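PDB 6SLN: RagA protein from Porphyromonas gingivalis, which probably acts as a TonB-dependent transporter of the outer membrane, taking up peptides into the periplasm. Local coordinates for residues A[218-229]-A[986-997]; A[110-119]-A[172-183]. One frame throughout, in Å; residues are numbered along the deposited sequence.

Contact 1 (A[218-229]-A[986-997]); sequences RITFNASYGISQ and SKQYVAGIQLSF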
loop_
_atom_site.group_PDB
_atom_site.type_symbol
_atom_site.label_atom_id
_atom_site.label_comp_id
_atom_site.label_asym_id
_atom_site.label_seq_id
_atom_site.Cartn_x
_atom_site.Cartn_y
_atom_site.Cartn_z
ATOM N N ARG A 218 -33.911 -30.641 0.701
ATOM C CA ARG A 218 -33.311 -31.117 1.939
ATOM C C ARG A 218 -32.515 -29.989 2.578
ATOM O O ARG A 218 -31.708 -29.339 1.905
ATOM C CB ARG A 218 -32.397 -32.334 1.714
ATOM C CG ARG A 218 -31.786 -32.856 3.014
ATOM C CD ARG A 218 -30.616 -33.788 2.793
ATOM N NE ARG A 218 -30.616 -34.340 1.447
ATOM C CZ ARG A 218 -29.710 -35.201 1.000
ATOM N NH1 ARG A 218 -28.730 -35.609 1.800
ATOM N NH2 ARG A 218 -29.785 -35.649 -0.249
ATOM N N ILE A 219 -32.750 -29.757 3.871
ATOM C CA ILE A 219 -31.999 -28.790 4.660
ATOM C C ILE A 219 -31.227 -29.540 5.733
ATOM O O ILE A 219 -31.756 -30.471 6.354
ATOM C CB ILE A 219 -32.919 -27.739 5.305
ATOM C CG1 ILE A 219 -33.898 -27.186 4.271
ATOM C CG2 ILE A 219 -32.087 -26.637 5.937
ATOM C CD1 ILE A 219 -35.127 -26.560 4.885
ATOM N N THR A 220 -29.975 -29.140 5.949
ATOM C CA THR A 220 -29.156 -29.716 6.999
ATOM C C THR A 220 -28.475 -28.615 7.790
ATOM O O THR A 220 -27.958 -27.659 7.209
ATOM C CB THR A 220 -28.132 -30.666 6.410
ATOM O OG1 THR A 220 -28.842 -31.680 5.689
ATOM C CG2 THR A 220 -27.329 -31.300 7.541
ATOM N N PHE A 221 -28.501 -28.733 9.112
ATOM C CA PHE A 221 -27.855 -27.771 9.988
ATOM C C PHE A 221 -26.870 -28.528 10.853
ATOM O O PHE A 221 -27.240 -29.513 11.492
ATOM C CB PHE A 221 -28.872 -27.011 10.859
ATOM C CG PHE A 221 -28.241 -26.164 11.942
ATOM C CD1 PHE A 221 -27.807 -24.879 11.671
ATOM C CD2 PHE A 221 -28.088 -26.651 13.231
ATOM C CE1 PHE A 221 -27.226 -24.091 12.667
ATOM C CE2 PHE A 221 -27.510 -25.873 14.225
ATOM C CZ PHE A 221 -27.083 -24.588 13.934
ATOM N N ASN A 222 -25.622 -28.080 10.853
ATOM C CA ASN A 222 -24.579 -28.660 11.681
ATOM C C ASN A 222 -24.002 -27.581 12.580
ATOM O O ASN A 222 -23.825 -26.435 12.161
ATOM C CB ASN A 222 -23.446 -29.284 10.851
ATOM C CG ASN A 222 -23.943 -30.278 9.827
ATOM O OD1 ASN A 222 -24.461 -31.343 10.168
ATOM N ND2 ASN A 222 -23.769 -29.940 8.556
ATOM N N ALA A 223 -23.712 -27.963 13.813
ATOM C CA ALA A 223 -23.137 -27.057 14.788
ATOM C C ALA A 223 -22.261 -27.903 15.691
ATOM O O ALA A 223 -22.651 -29.007 16.080
ATOM C CB ALA A 223 -24.220 -26.323 15.592
ATOM N N SER A 224 -21.074 -27.398 16.000
ATOM C CA SER A 224 -20.171 -28.145 16.856
ATOM C C SER A 224 -19.298 -27.179 17.636
ATOM O O SER A 224 -18.948 -26.107 17.141
ATOM C CB SER A 224 -19.311 -29.115 16.038
ATOM O OG SER A 224 -18.233 -28.439 15.412
ATOM N N TYR A 225 -18.974 -27.559 18.866
ATOM C CA TYR A 225 -18.073 -26.793 19.706
ATOM C C TYR A 225 -17.091 -27.763 20.327
ATOM O O TYR A 225 -17.457 -28.892 20.671
ATOM C CB TYR A 225 -18.815 -26.008 20.817
ATOM C CG TYR A 225 -17.892 -25.205 21.713
ATOM C CD1 TYR A 225 -17.341 -25.774 22.845
ATOM C CD2 TYR A 225 -17.562 -23.884 21.416
ATOM C CE1 TYR A 225 -16.488 -25.055 23.668
ATOM C CE2 TYR A 225 -16.704 -23.152 22.236
ATOM C CZ TYR A 225 -16.173 -23.751 23.365
ATOM O OH TYR A 225 -15.319 -23.062 24.200
ATOM N N GLY A 226 -15.852 -27.313 20.481
ATOM C CA GLY A 226 -14.853 -28.158 21.094
ATOM C C GLY A 226 -13.645 -27.348 21.492
ATOM O O GLY A 226 -13.570 -26.142 21.244
ATOM N N ILE A 227 -12.679 -28.041 22.104
ATOM C CA ILE A 227 -11.464 -27.414 22.604
ATOM C C ILE A 227 -10.248 -28.128 22.030
ATOM O O ILE A 227 -10.314 -29.288 21.624
ATOM C CB ILE A 227 -11.396 -27.421 24.140
ATOM C CG1 ILE A 227 -11.688 -28.816 24.666
ATOM C CG2 ILE A 227 -12.392 -26.458 24.708
ATOM C CD1 ILE A 227 -10.973 -29.115 25.924
ATOM N N SER A 228 -9.124 -27.412 22.023
ATOM C CA SER A 228 -7.841 -27.923 21.562
ATOM C C SER A 228 -6.822 -27.869 22.697
ATOM O O SER A 228 -6.654 -26.822 23.332
ATOM C CB SER A 228 -7.336 -27.115 20.363
ATOM O OG SER A 228 -8.123 -27.357 19.208
ATOM N N GLN A 229 -6.138 -28.988 22.944
ATOM C CA GLN A 229 -5.066 -29.047 23.925
ATOM C C GLN A 229 -3.781 -29.579 23.300
ATOM O O GLN A 229 -3.805 -30.258 22.270
ATOM C CB GLN A 229 -5.453 -29.935 25.095
ATOM C CG GLN A 229 -6.865 -29.764 25.535
ATOM C CD GLN A 229 -7.222 -30.760 26.602
ATOM O OE1 GLN A 229 -6.498 -31.732 26.821
ATOM N NE2 GLN A 229 -8.335 -30.527 27.283
ATOM N N SER A 986 -2.436 -30.780 17.751
ATOM C CA SER A 986 -3.336 -30.620 18.876
ATOM C C SER A 986 -4.233 -31.837 19.015
ATOM O O SER A 986 -4.362 -32.660 18.104
ATOM C CB SER A 986 -4.183 -29.364 18.711
ATOM O OG SER A 986 -4.726 -29.321 17.407
ATOM N N LYS A 987 -4.838 -31.936 20.190
ATOM C CA LYS A 987 -5.801 -32.970 20.543
ATOM C C LYS A 987 -7.124 -32.259 20.770
ATOM O O LYS A 987 -7.190 -31.317 21.569
ATOM C CB LYS A 987 -5.333 -33.716 21.797
ATOM C CG LYS A 987 -6.302 -34.713 22.402
ATOM C CD LYS A 987 -5.641 -35.455 23.560
ATOM C CE LYS A 987 -5.231 -34.507 24.686
ATOM N NZ LYS A 987 -5.986 -34.761 25.948
ATOM N N GLN A 988 -8.161 -32.673 20.054
ATOM C CA GLN A 988 -9.455 -32.010 20.138
ATOM C C GLN A 988 -10.523 -32.917 20.732
ATOM O O GLN A 988 -10.598 -34.109 20.416
ATOM C CB GLN A 988 -9.925 -31.524 18.771
ATOM C CG GLN A 988 -9.268 -30.246 18.313
ATOM C CD GLN A 988 -8.305 -30.507 17.198
ATOM O OE1 GLN A 988 -8.672 -31.068 16.170
ATOM N NE2 GLN A 988 -7.051 -30.134 17.402
ATOM N N TYR A 989 -11.346 -32.333 21.592
ATOM C CA TYR A 989 -12.624 -32.900 21.995
ATOM C C TYR A 989 -13.715 -31.988 21.465
ATOM O O TYR A 989 -13.714 -30.783 21.748
ATOM C CB TYR A 989 -12.747 -33.016 23.512
ATOM C CG TYR A 989 -11.600 -33.706 24.178
ATOM C CD1 TYR A 989 -10.493 -32.984 24.604
ATOM C CD2 TYR A 989 -11.624 -35.071 24.396
ATOM C CE1 TYR A 989 -9.434 -33.602 25.225
ATOM C CE2 TYR A 989 -10.565 -35.701 25.017
ATOM C CZ TYR A 989 -9.471 -34.956 25.429
ATOM O OH TYR A 989 -8.402 -35.565 26.042
ATOM N N VAL A 990 -14.641 -32.553 20.711
ATOM C CA VAL A 990 -15.757 -31.794 20.176
ATOM C C VAL A 990 -17.041 -32.547 20.476
ATOM O O VAL A 990 -17.093 -33.781 20.403
ATOM C CB VAL A 990 -15.596 -31.541 18.660
ATOM C CG1 VAL A 990 -16.667 -30.577 18.148
ATOM C CG2 VAL A 990 -14.209 -30.960 18.373
ATOM N N ALA A 991 -18.061 -31.803 20.863
ATOM C CA ALA A 991 -19.419 -32.303 20.844
ATOM C C ALA A 991 -20.134 -31.601 19.697
ATOM O O ALA A 991 -19.812 -30.455 19.360
ATOM C CB ALA A 991 -20.115 -32.057 22.189
ATOM N N GLY A 992 -21.076 -32.297 19.067
ATOM C CA GLY A 992 -21.735 -31.736 17.904
ATOM C C GLY A 992 -23.131 -32.278 17.703
ATOM O O GLY A 992 -23.496 -33.344 18.212
ATOM N N ILE A 993 -23.903 -31.531 16.916
ATOM C CA ILE A 993 -25.312 -31.807 16.685
ATOM C C ILE A 993 -25.573 -31.729 15.189
ATOM O O ILE A 993 -24.832 -31.086 14.441
ATOM C CB ILE A 993 -26.208 -30.812 17.463
ATOM C CG1 ILE A 993 -27.679 -31.186 17.368
ATOM C CG2 ILE A 993 -25.985 -29.398 16.982
ATOM C CD1 ILE A 993 -28.465 -30.834 18.607
ATOM N N GLN A 994 -26.625 -32.412 14.745
ATOM C CA GLN A 994 -27.073 -32.236 13.370
ATOM C C GLN A 994 -28.591 -32.319 13.278
ATOM O O GLN A 994 -29.219 -33.201 13.871
ATOM C CB GLN A 994 -26.458 -33.262 12.422
ATOM C CG GLN A 994 -26.899 -33.041 10.995
ATOM C CD GLN A 994 -26.707 -34.246 10.107
ATOM O OE1 GLN A 994 -27.490 -35.203 10.140
ATOM N NE2 GLN A 994 -25.662 -34.201 9.293
ATOM N N LEU A 995 -29.158 -31.394 12.507
ATOM C CA LEU A 995 -30.594 -31.276 12.292
ATOM C C LEU A 995 -30.894 -31.469 10.814
ATOM O O LEU A 995 -30.303 -30.795 9.965
ATOM C CB LEU A 995 -31.085 -29.900 12.744
ATOM C CG LEU A 995 -31.695 -29.787 14.132
ATOM C CD1 LEU A 995 -30.904 -30.560 15.176
ATOM C CD2 LEU A 995 -31.748 -28.334 14.493
ATOM N N SER A 996 -31.827 -32.359 10.501
ATOM C CA SER A 996 -32.230 -32.584 9.122
ATOM C C SER A 996 -33.712 -32.290 8.988
ATOM O O SER A 996 -34.514 -32.790 9.783
ATOM C CB SER A 996 -31.962 -34.022 8.694
ATOM O OG SER A 996 -30.601 -34.325 8.853
ATOM N N PHE A 997 -34.073 -31.492 7.983
ATOM C CA PHE A 997 -35.478 -31.363 7.624
ATOM C C PHE A 997 -35.674 -30.892 6.193
ATOM O O PHE A 997 -34.801 -31.080 5.351
ATOM C CB PHE A 997 -36.201 -30.430 8.592
ATOM C CG PHE A 997 -35.413 -29.230 8.996
ATOM C CD1 PHE A 997 -35.117 -28.253 8.074
ATOM C CD2 PHE A 997 -35.009 -29.058 10.313
ATOM C CE1 PHE A 997 -34.413 -27.135 8.445
ATOM C CE2 PHE A 997 -34.302 -27.947 10.697
ATOM C CZ PHE A 997 -34.000 -26.978 9.761
ATOM O OXT PHE A 997 -36.720 -30.345 5.847
#
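The ring of Phe997 packs against the side chain of Ile219. Its CG lies between the backbone N and the carbonyl carbon (chi1 40°), which turns the ring back across the pair. Ile219 CD1 comes to the ring edge, in its plane, 3.6 Å from Phe997 CD1. Ile219 CG2 meets Phe997 CE1 obliquely at 3.5 Å. The backbone pairs here too: Ile219 N donates to Phe997 O at 2.9 Å. Ile219 also packs on Leu363 of the second subunit. These residues join the first and last strands of the TonB-dependent receptor barrel. Strands 218-229 and 986-996 run antiparallel and close the barrel wall edge to edge, with paired backbone bonds from Ile219 to Gln229. One of these, Ala223 N to Ile993 O, is weak. At the far end stands Gln229, its chain extended beyond CG. Lys987 NZ donates to Gln229 OE1 over 3.2 Å, from above the amide plane. The Gln229 amide reaches the edge of the Tyr989 ring, with the two planes 63° apart. On the other face of the strand pair, Gln994 NE2 donates to Asn222 OD1 at 3.2 Å, in the carbonyl plane. Asn222 ND2 is held by Asp315.

Contact 2 (A[110-119]-A[172-183]); sequences LAEKPVANIM and VATMNPNDFESM
Asp179 OD1 accepts hydrogen bonds from Tyr328 OH and Ser330 OG of the barrel wall, at the end of the short 3-10 segment 177-179 whose Pro177 packs on Ile118. Asn176 precedes that turn. Its OD1 accepts from Asn178 N at 3.2 Å, which makes an Asx turn. The donor stands above the amide plane of Asn176. Pro177 CB then meets Ile118 CD1 at 3.8 Å, the two side chains sliding past each other in opposite directions. Pro177 CA lies over the centre of one face of the Phe180 ring. Ile118 CG1 approaches the same ring at its edge, near the plane. Ile118 CG1 is anti to the backbone N (chi1 175°), while the CG2 branch turns to Val172 CG1 at 3.7 Å. Leu110 splits its two methyls between two partners. CD1 of Leu110 touches Phe180 CB at 3.9 Å, and the two side chains cross at about a right angle. CD2 of Leu110 meets Met183 CE at 3.6 Å. Met119, further along the same loop, also reaches Met183: the two CE methyls are 3.6 Å apart. The contact is buried and largely apolar, with Asn178 beside Ala111 and Glu112 at one end. It lies within the plug domain, which fills the barrel of TonB-dependent receptors. It fastens the loop between strands 102-106 and 129-132 to the link from helix 169-173 to strand 180-186. Strand 203-208 backs Phe180 and Met183, and barrel strand 345-360 packs on Ala116 and Ala173 through Phe346.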
loop_
_atom_site.group_PDB
_atom_site.type_symbol
_atom_site.label_atom_id
_atom_site.label_comp_id
_atom_site.label_asym_id
_atom_site.label_seq_id
_atom_site.Cartn_x
_atom_site.Cartn_y
_atom_site.Cartn_z
ATOM N N LEU A 110 -14.515 -36.805 5.261
ATOM C CA LEU A 110 -14.222 -35.399 5.017
ATOM C C LEU A 110 -15.013 -34.433 5.894
ATOM O O LEU A 110 -14.607 -33.272 6.023
ATOM C CB LEU A 110 -14.495 -35.054 3.543
ATOM C CG LEU A 110 -13.730 -35.831 2.462
ATOM C CD1 LEU A 110 -14.357 -35.639 1.077
ATOM C CD2 LEU A 110 -12.276 -35.400 2.442
ATOM N N ALA A 111 -16.104 -34.885 6.515
ATOM C CA ALA A 111 -17.131 -34.010 7.074
ATOM C C ALA A 111 -16.810 -33.543 8.489
ATOM O O ALA A 111 -16.304 -34.312 9.309
ATOM C CB ALA A 111 -18.483 -34.728 7.086
ATOM N N GLU A 112 -17.139 -32.275 8.763
ATOM C CA GLU A 112 -17.101 -31.660 10.089
ATOM C C GLU A 112 -15.893 -32.078 10.917
ATOM O O GLU A 112 -15.985 -32.999 11.734
ATOM C CB GLU A 112 -18.388 -31.976 10.866
ATOM C CG GLU A 112 -19.684 -31.429 10.255
ATOM C CD GLU A 112 -20.067 -30.041 10.784
ATOM O OE1 GLU A 112 -19.800 -29.050 10.066
ATOM O OE2 GLU A 112 -20.626 -29.943 11.910
ATOM N N LYS A 113 -14.757 -31.417 10.722
ATOM C CA LYS A 113 -13.563 -31.786 11.464
ATOM C C LYS A 113 -12.940 -30.536 12.069
ATOM O O LYS A 113 -12.947 -29.470 11.450
ATOM C CB LYS A 113 -12.547 -32.527 10.569
ATOM C CG LYS A 113 -13.041 -33.910 10.091
ATOM C CD LYS A 113 -11.944 -34.973 10.032
ATOM C CE LYS A 113 -12.394 -36.310 10.654
ATOM N NZ LYS A 113 -13.506 -36.990 9.922
ATOM N N PRO A 114 -12.415 -30.629 13.270
ATOM C CA PRO A 114 -12.123 -29.407 14.023
ATOM C C PRO A 114 -10.810 -28.749 13.648
ATOM O O PRO A 114 -10.235 -28.037 14.479
ATOM C CB PRO A 114 -12.099 -29.897 15.474
ATOM C CG PRO A 114 -11.641 -31.323 15.376
ATOM C CD PRO A 114 -12.117 -31.851 14.041
ATOM N N VAL A 115 -10.317 -28.966 12.427
ATOM C CA VAL A 115 -9.207 -28.169 11.921
ATOM C C VAL A 115 -9.517 -27.707 10.501
ATOM O O VAL A 115 -10.284 -28.344 9.770
ATOM C CB VAL A 115 -7.864 -28.924 11.957
ATOM C CG1 VAL A 115 -7.265 -28.885 13.363
ATOM C CG2 VAL A 115 -8.037 -30.344 11.457
ATOM N N ALA A 116 -8.918 -26.574 10.117
ATOM C CA ALA A 116 -9.078 -26.060 8.763
ATOM C C ALA A 116 -8.281 -26.854 7.750
ATOM O O ALA A 116 -8.578 -26.786 6.553
ATOM C CB ALA A 116 -8.643 -24.601 8.690
ATOM N N ASN A 117 -7.275 -27.597 8.204
ATOM C CA ASN A 117 -6.327 -28.292 7.336
ATOM C C ASN A 117 -6.953 -29.621 6.926
ATOM O O ASN A 117 -6.807 -30.635 7.605
ATOM C CB ASN A 117 -4.996 -28.449 8.065
ATOM C CG ASN A 117 -4.044 -29.375 7.359
ATOM O OD1 ASN A 117 -3.289 -30.090 8.002
ATOM N ND2 ASN A 117 -4.065 -29.363 6.032
ATOM N N ILE A 118 -7.657 -29.606 5.789
ATOM C CA ILE A 118 -8.475 -30.738 5.342
ATOM C C ILE A 118 -7.628 -31.959 5.000
ATOM O O ILE A 118 -8.063 -33.097 5.222
ATOM C CB ILE A 118 -9.342 -30.315 4.140
ATOM C CG1 ILE A 118 -10.119 -31.505 3.568
ATOM C CG2 ILE A 118 -8.478 -29.711 3.068
ATOM C CD1 ILE A 118 -11.301 -31.947 4.426
ATOM N N MET A 119 -6.422 -31.765 4.454
ATOM C CA MET A 119 -5.614 -32.914 4.042
ATOM C C MET A 119 -5.259 -33.795 5.233
ATOM O O MET A 119 -5.094 -35.019 5.083
ATOM C CB MET A 119 -4.348 -32.441 3.319
ATOM C CG MET A 119 -4.586 -32.038 1.846
ATOM S SD MET A 119 -5.375 -33.370 0.912
ATOM C CE MET A 119 -7.043 -32.782 0.716
ATOM N N VAL A 172 -8.381 -23.887 -0.747
ATOM C CA VAL A 172 -9.159 -25.051 -0.328
ATOM C C VAL A 172 -9.566 -24.924 1.137
ATOM O O VAL A 172 -10.687 -25.280 1.505
ATOM C CB VAL A 172 -8.378 -26.354 -0.586
ATOM C CG1 VAL A 172 -9.072 -27.518 0.102
ATOM C CG2 VAL A 172 -8.273 -26.622 -2.061
ATOM N N ALA A 173 -8.669 -24.405 1.991
ATOM C CA ALA A 173 -9.024 -24.120 3.383
ATOM C C ALA A 173 -10.146 -23.079 3.523
ATOM O O ALA A 173 -10.865 -23.090 4.532
ATOM C CB ALA A 173 -7.792 -23.643 4.153
ATOM N N THR A 174 -10.300 -22.162 2.562
ATOM C CA THR A 174 -11.393 -21.196 2.636
ATOM C C THR A 174 -12.729 -21.794 2.218
ATOM O O THR A 174 -13.723 -21.063 2.167
ATOM C CB THR A 174 -11.107 -19.955 1.770
ATOM O OG1 THR A 174 -11.194 -20.280 0.367
ATOM C CG2 THR A 174 -9.721 -19.347 2.090
ATOM N N MET A 175 -12.778 -23.092 1.929
ATOM C CA MET A 175 -13.996 -23.768 1.504
ATOM C C MET A 175 -14.558 -24.615 2.640
ATOM O O MET A 175 -13.817 -25.155 3.467
ATOM C CB MET A 175 -13.741 -24.669 0.290
ATOM C CG MET A 175 -13.136 -23.998 -0.953
ATOM S SD MET A 175 -13.501 -25.031 -2.389
ATOM C CE MET A 175 -13.036 -23.953 -3.735
ATOM N N ASN A 176 -15.875 -24.742 2.661
ATOM C CA ASN A 176 -16.558 -25.563 3.652
ATOM C C ASN A 176 -16.491 -27.026 3.217
ATOM O O ASN A 176 -17.146 -27.417 2.241
ATOM C CB ASN A 176 -18.003 -25.069 3.817
ATOM C CG ASN A 176 -18.796 -25.833 4.870
ATOM O OD1 ASN A 176 -18.309 -26.780 5.500
ATOM N ND2 ASN A 176 -20.048 -25.423 5.053
ATOM N N PRO A 177 -15.733 -27.871 3.929
ATOM C CA PRO A 177 -15.538 -29.256 3.471
ATOM C C PRO A 177 -16.777 -30.109 3.569
ATOM O O PRO A 177 -16.784 -31.219 3.021
ATOM C CB PRO A 177 -14.441 -29.785 4.398
ATOM C CG PRO A 177 -14.021 -28.604 5.256
ATOM C CD PRO A 177 -15.157 -27.658 5.264
ATOM N N ASN A 178 -17.819 -29.645 4.260
ATOM C CA ASN A 178 -19.085 -30.361 4.247
ATOM C C ASN A 178 -19.756 -30.312 2.891
ATOM O O ASN A 178 -20.670 -31.106 2.641
ATOM C CB ASN A 178 -20.027 -29.779 5.280
ATOM C CG ASN A 178 -20.060 -30.591 6.515
ATOM O OD1 ASN A 178 -19.848 -30.072 7.597
ATOM N ND2 ASN A 178 -20.314 -31.885 6.373
ATOM N N ASP A 179 -19.352 -29.367 2.038
ATOM C CA ASP A 179 -19.818 -29.303 0.662
ATOM C C ASP A 179 -19.138 -30.322 -0.241
ATOM O O ASP A 179 -19.529 -30.438 -1.406
ATOM C CB ASP A 179 -19.596 -27.898 0.108
ATOM C CG ASP A 179 -20.248 -26.842 0.960
ATOM O OD1 ASP A 179 -21.238 -27.180 1.632
ATOM O OD2 ASP A 179 -19.778 -25.687 0.960
ATOM N N PHE A 180 -18.150 -31.064 0.272
ATOM C CA PHE A 180 -17.408 -32.048 -0.507
ATOM C C PHE A 180 -18.141 -33.384 -0.526
ATOM O O PHE A 180 -18.473 -33.940 0.527
ATOM C CB PHE A 180 -16.004 -32.240 0.062
ATOM C CG PHE A 180 -15.151 -31.000 0.037
ATOM C CD1 PHE A 180 -15.558 -29.867 -0.637
ATOM C CD2 PHE A 180 -13.931 -30.981 0.686
ATOM C CE1 PHE A 180 -14.762 -28.744 -0.661
ATOM C CE2 PHE A 180 -13.131 -29.859 0.668
ATOM C CZ PHE A 180 -13.542 -28.743 -0.004
ATOM N N GLU A 181 -18.387 -33.894 -1.731
ATOM C CA GLU A 181 -19.044 -35.188 -1.877
ATOM C C GLU A 181 -18.041 -36.319 -1.749
ATOM O O GLU A 181 -18.255 -37.279 -1.002
ATOM C CB GLU A 181 -19.749 -35.275 -3.229
ATOM C CG GLU A 181 -20.575 -36.526 -3.419
ATOM C CD GLU A 181 -21.547 -36.740 -2.280
ATOM O OE1 GLU A 181 -21.170 -37.422 -1.303
ATOM O OE2 GLU A 181 -22.683 -36.219 -2.356
ATOM N N SER A 182 -16.945 -36.222 -2.484
ATOM C CA SER A 182 -15.943 -37.264 -2.485
ATOM C C SER A 182 -14.597 -36.621 -2.754
ATOM O O SER A 182 -14.497 -35.428 -3.062
ATOM C CB SER A 182 -16.258 -38.342 -3.526
ATOM O OG SER A 182 -16.822 -37.772 -4.695
ATOM N N MET A 183 -13.557 -37.426 -2.596
ATOM C CA MET A 183 -12.206 -37.036 -2.964
ATOM C C MET A 183 -11.544 -38.252 -3.584
ATOM O O MET A 183 -11.496 -39.324 -2.968
ATOM C CB MET A 183 -11.419 -36.524 -1.760
ATOM C CG MET A 183 -9.963 -36.307 -2.060
ATOM S SD MET A 183 -9.102 -35.616 -0.645
ATOM C CE MET A 183 -10.150 -34.223 -0.227
#

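How the contacts relate
Contact 1 belongs to the barrel wall and contact 2 to the plug inside it, with centres about 13 Å apart. The loop 110-119 bridges them. Pro114 CB of that loop packs on Val990 CG2 at 3.7 Å. Pro114 also lies beside Gln988, whose OE1 accepts from Arg959. Glu112 rests against Asn222. Asp315, on strand 309-322, binds both contacts: one carboxylate oxygen takes Asn222 ND2 and the other takes Asn176 ND2. Along the chain, contact 2 closes before contact 1 opens. A bound C8E detergent lies about 9 Å from the Phe221 side chain, and one lies about 12 Å from that of Glu112.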